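Local coordinates for protein ORF10 (Moritella marina, PDB 6RIW) that probably condenses acyl units during polyunsaturated fatty acid synthesis, this chain being the ketosynthase-chain length factor didomain of the larger PfaC protein, at residues L149-P161 against N596-Q608. Sequence-based numbering, arbitrary orientation.
Sequences LHPDFQLTHYTAP and NLTTQIEDSLLQQ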
# COMPACT_ATOMS: atom_id res chain seq x y z
N LEU A 149 -32.75 -8.20 -22.98
CA LEU A 149 -33.68 -7.10 -23.26
C LEU A 149 -33.90 -6.85 -24.74
O LEU A 149 -35.05 -6.73 -25.18
CB LEU A 149 -33.17 -5.81 -22.60
CG LEU A 149 -32.98 -5.86 -21.08
CD1 LEU A 149 -32.28 -4.58 -20.59
CD2 LEU A 149 -34.32 -6.05 -20.40
N HIS A 150 -32.83 -6.77 -25.51
CA HIS A 150 -32.90 -6.23 -26.86
C HIS A 150 -31.51 -6.31 -27.47
O HIS A 150 -30.54 -5.88 -26.83
CB HIS A 150 -33.41 -4.78 -26.82
CG HIS A 150 -33.89 -4.27 -28.14
ND1 HIS A 150 -33.07 -4.16 -29.24
CD2 HIS A 150 -35.11 -3.81 -28.52
CE1 HIS A 150 -33.76 -3.67 -30.25
NE2 HIS A 150 -35.00 -3.46 -29.85
N PRO A 151 -31.38 -6.86 -28.68
CA PRO A 151 -30.06 -6.95 -29.32
C PRO A 151 -29.40 -5.60 -29.53
O PRO A 151 -28.17 -5.55 -29.68
CB PRO A 151 -30.37 -7.63 -30.66
CG PRO A 151 -31.83 -7.37 -30.89
CD PRO A 151 -32.46 -7.39 -29.53
N ASP A 152 -30.16 -4.52 -29.53
CA ASP A 152 -29.61 -3.18 -29.71
C ASP A 152 -29.44 -2.43 -28.39
O ASP A 152 -29.13 -1.24 -28.40
CB ASP A 152 -30.49 -2.38 -30.67
CG ASP A 152 -30.55 -3.01 -32.06
OD1 ASP A 152 -29.52 -3.55 -32.54
OD2 ASP A 152 -31.64 -2.98 -32.68
N PHE A 153 -29.67 -3.09 -27.25
CA PHE A 153 -29.35 -2.46 -25.98
C PHE A 153 -27.87 -2.09 -25.94
O PHE A 153 -27.01 -2.84 -26.41
CB PHE A 153 -29.68 -3.38 -24.81
CG PHE A 153 -29.29 -2.79 -23.48
CD1 PHE A 153 -30.16 -1.97 -22.80
CD2 PHE A 153 -28.02 -3.00 -22.95
CE1 PHE A 153 -29.80 -1.39 -21.59
CE2 PHE A 153 -27.66 -2.42 -21.74
CZ PHE A 153 -28.56 -1.62 -21.07
N GLN A 154 -27.57 -0.92 -25.37
CA GLN A 154 -26.19 -0.46 -25.21
C GLN A 154 -26.01 0.11 -23.81
O GLN A 154 -26.74 1.02 -23.41
CB GLN A 154 -25.81 0.62 -26.22
CG GLN A 154 -25.65 0.18 -27.64
CD GLN A 154 -25.29 1.38 -28.49
OE1 GLN A 154 -26.06 2.34 -28.56
NE2 GLN A 154 -24.13 1.35 -29.09
N LEU A 155 -25.04 -0.41 -23.08
CA LEU A 155 -24.67 0.19 -21.81
C LEU A 155 -23.79 1.41 -22.04
O LEU A 155 -22.95 1.43 -22.95
CB LEU A 155 -23.94 -0.83 -20.94
CG LEU A 155 -23.61 -0.44 -19.50
CD1 LEU A 155 -24.87 -0.25 -18.69
CD2 LEU A 155 -22.76 -1.57 -18.91
N THR A 156 -23.96 2.43 -21.20
CA THR A 156 -23.09 3.60 -21.29
C THR A 156 -21.81 3.37 -20.49
O THR A 156 -21.78 2.62 -19.52
CB THR A 156 -23.80 4.86 -20.81
OG1 THR A 156 -24.15 4.73 -19.43
CG2 THR A 156 -25.08 5.12 -21.64
N HIS A 157 -20.72 4.03 -20.93
CA HIS A 157 -19.47 3.98 -20.17
C HIS A 157 -19.64 4.61 -18.78
O HIS A 157 -20.43 5.53 -18.58
CB HIS A 157 -18.36 4.67 -20.98
CG HIS A 157 -16.97 4.19 -20.66
ND1 HIS A 157 -16.45 3.03 -21.17
CD2 HIS A 157 -16.00 4.73 -19.89
CE1 HIS A 157 -15.21 2.87 -20.74
NE2 HIS A 157 -14.92 3.89 -19.95
N TYR A 158 -18.86 4.11 -17.80
CA TYR A 158 -19.09 4.51 -16.41
C TYR A 158 -18.79 6.00 -16.16
O TYR A 158 -19.42 6.61 -15.30
CB TYR A 158 -18.26 3.63 -15.47
CG TYR A 158 -16.80 4.02 -15.36
CD1 TYR A 158 -15.91 3.74 -16.39
CD2 TYR A 158 -16.33 4.68 -14.23
CE1 TYR A 158 -14.55 4.11 -16.28
CE2 TYR A 158 -14.98 5.07 -14.11
CZ TYR A 158 -14.11 4.78 -15.14
OH TYR A 158 -12.79 5.18 -15.01
N THR A 159 -17.85 6.58 -16.90
CA THR A 159 -17.54 8.01 -16.83
C THR A 159 -17.02 8.40 -18.21
O THR A 159 -16.96 7.57 -19.12
CB THR A 159 -16.54 8.33 -15.71
OG1 THR A 159 -16.53 9.74 -15.43
CG2 THR A 159 -15.11 7.90 -16.09
N ALA A 160 -16.64 9.66 -18.39
CA ALA A 160 -16.06 10.02 -19.68
C ALA A 160 -14.82 9.17 -19.91
O ALA A 160 -13.92 9.15 -19.06
CB ALA A 160 -15.69 11.50 -19.74
N PRO A 161 -14.74 8.43 -21.01
CA PRO A 161 -13.56 7.57 -21.26
C PRO A 161 -12.32 8.41 -21.53
O PRO A 161 -12.39 9.44 -22.20
CB PRO A 161 -13.95 6.76 -22.50
CG PRO A 161 -15.35 7.14 -22.84
CD PRO A 161 -15.73 8.36 -22.09
N ASN A 596 -21.36 1.80 -9.95
CA ASN A 596 -21.55 2.81 -11.00
C ASN A 596 -22.68 2.46 -11.95
O ASN A 596 -23.17 3.34 -12.68
CB ASN A 596 -20.23 2.99 -11.75
CG ASN A 596 -20.00 4.41 -12.20
OD1 ASN A 596 -18.92 4.97 -11.98
ND2 ASN A 596 -20.99 5.00 -12.90
N LEU A 597 -23.13 1.20 -11.95
CA LEU A 597 -24.23 0.84 -12.84
C LEU A 597 -25.51 1.62 -12.51
O LEU A 597 -26.40 1.68 -13.36
CB LEU A 597 -24.49 -0.67 -12.79
CG LEU A 597 -23.36 -1.50 -13.42
CD1 LEU A 597 -23.58 -3.00 -13.15
CD2 LEU A 597 -23.31 -1.25 -14.90
N THR A 598 -25.62 2.20 -11.31
CA THR A 598 -26.70 3.13 -10.96
C THR A 598 -26.95 4.17 -12.06
O THR A 598 -28.07 4.32 -12.57
CB THR A 598 -26.38 3.85 -9.65
OG1 THR A 598 -26.45 2.91 -8.57
CG2 THR A 598 -27.38 4.98 -9.38
N THR A 599 -25.92 4.92 -12.41
CA THR A 599 -26.12 5.94 -13.43
C THR A 599 -25.89 5.40 -14.82
O THR A 599 -26.47 5.92 -15.78
CB THR A 599 -25.20 7.15 -13.18
OG1 THR A 599 -23.86 6.71 -12.97
CG2 THR A 599 -25.68 7.92 -11.95
N GLN A 600 -25.08 4.35 -14.97
CA GLN A 600 -24.90 3.77 -16.30
C GLN A 600 -26.21 3.22 -16.84
O GLN A 600 -26.54 3.44 -18.02
CB GLN A 600 -23.85 2.67 -16.28
CG GLN A 600 -22.46 3.22 -16.14
CD GLN A 600 -21.48 2.11 -15.93
OE1 GLN A 600 -21.17 1.78 -14.78
NE2 GLN A 600 -21.02 1.49 -17.03
N ILE A 601 -26.98 2.51 -16.01
CA ILE A 601 -28.24 1.93 -16.50
C ILE A 601 -29.29 3.02 -16.67
O ILE A 601 -30.04 3.02 -17.65
CB ILE A 601 -28.74 0.82 -15.54
CG1 ILE A 601 -27.73 -0.33 -15.45
CG2 ILE A 601 -30.09 0.31 -16.01
CD1 ILE A 601 -27.71 -1.22 -16.64
N GLU A 602 -29.35 3.96 -15.73
CA GLU A 602 -30.30 5.07 -15.89
C GLU A 602 -30.05 5.81 -17.20
O GLU A 602 -30.98 6.06 -17.98
CB GLU A 602 -30.23 6.02 -14.70
CG GLU A 602 -31.21 7.19 -14.82
CD GLU A 602 -31.15 8.15 -13.64
OE1 GLU A 602 -30.03 8.51 -13.18
OE2 GLU A 602 -32.23 8.58 -13.18
N ASP A 603 -28.78 6.15 -17.47
CA ASP A 603 -28.44 6.86 -18.70
C ASP A 603 -28.78 6.05 -19.94
O ASP A 603 -29.24 6.60 -20.95
CB ASP A 603 -26.95 7.21 -18.72
CG ASP A 603 -26.60 8.33 -17.76
OD1 ASP A 603 -27.52 8.96 -17.19
OD2 ASP A 603 -25.38 8.59 -17.57
N SER A 604 -28.52 4.74 -19.91
CA SER A 604 -28.82 3.89 -21.05
C SER A 604 -30.32 3.88 -21.35
O SER A 604 -30.72 4.03 -22.51
CB SER A 604 -28.34 2.46 -20.76
OG SER A 604 -26.96 2.34 -21.02
N LEU A 605 -31.14 3.65 -20.33
CA LEU A 605 -32.59 3.62 -20.53
C LEU A 605 -33.11 4.94 -21.07
O LEU A 605 -33.94 4.97 -21.99
CB LEU A 605 -33.29 3.29 -19.22
CG LEU A 605 -33.00 1.88 -18.69
CD1 LEU A 605 -33.46 1.84 -17.24
CD2 LEU A 605 -33.72 0.84 -19.56
N LEU A 606 -32.63 6.05 -20.49
CA LEU A 606 -33.03 7.36 -20.97
C LEU A 606 -32.62 7.56 -22.42
O LEU A 606 -33.45 7.86 -23.29
CB LEU A 606 -32.40 8.44 -20.08
CG LEU A 606 -33.07 9.81 -20.09
CD1 LEU A 606 -34.51 9.68 -19.65
CD2 LEU A 606 -32.31 10.75 -19.18
N GLN A 607 -31.34 7.39 -22.72
CA GLN A 607 -30.86 7.74 -24.04
C GLN A 607 -31.46 6.84 -25.11
O GLN A 607 -31.69 7.30 -26.23
CB GLN A 607 -29.34 7.69 -24.09
CG GLN A 607 -28.72 8.88 -23.36
CD GLN A 607 -27.24 8.73 -23.14
OE1 GLN A 607 -26.53 8.13 -23.94
NE2 GLN A 607 -26.76 9.30 -22.04
N GLN A 608 -31.74 5.57 -24.78
CA GLN A 608 -32.23 4.68 -25.82
C GLN A 608 -33.73 4.78 -26.02
O GLN A 608 -34.25 4.21 -26.99
CB GLN A 608 -31.84 3.22 -25.50
CG GLN A 608 -30.31 3.02 -25.54
CD GLN A 608 -29.92 1.61 -25.96
OE1 GLN A 608 -29.99 0.70 -25.15
NE2 GLN A 608 -29.48 1.44 -27.20
O HOH W 1 -23.44 6.99 -17.70
O HOH W 2 -22.27 6.84 -15.30
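The amide of Asn-596 meets the ring of Tyr-158 at its edge, OD1 lying in the ring plane 3.4 Å from CD2, with amide and ring nearly perpendicular; Thr-159 CG2 lies over one face of that ring, offset toward the rim. OD1 also accepts a hydrogen bond from Arg-592. At the other end, the Gln-608 amide stands steeply to the Phe-153 ring (71° between planes) and bridges two backbone groups. Its NE2 donates within the amide plane to Asp-152 O (3.0 Å). Gln-154 N reaches Gln-608 OE1 at 2.9 Å from above the carbonyl plane. Between these ends, Gln-600 carries its amide out on an extended chain, and NE2 gives a nearly straight bond to Thr-156 O (2.8 Å, 172° at the hydrogen). This is an interface between the two thiolase-like halves of the didomain: an irregular loop of the ketosynthase half runs along helix 597-608 of the second half, and glutamines and a serine of the helix hydrogen-bond to its backbone. Ser-604 OG donates to an in-plane lone pair of Gln-154 O at 2.7 Å and takes a weak bond from Thr-156 N. Leu-155, with CG anti to its nitrogen (chi1 -173°), drops CD1 to 3.6 Å from Ile-601 CD1, an apolar patch that Leu-597 extends. A water links Thr-156 OG1 to Asp-603 OD2; a second joins Tyr-158 O to Thr-599 OG1, which is also hydrogen-bonded to Tyr-48 OH.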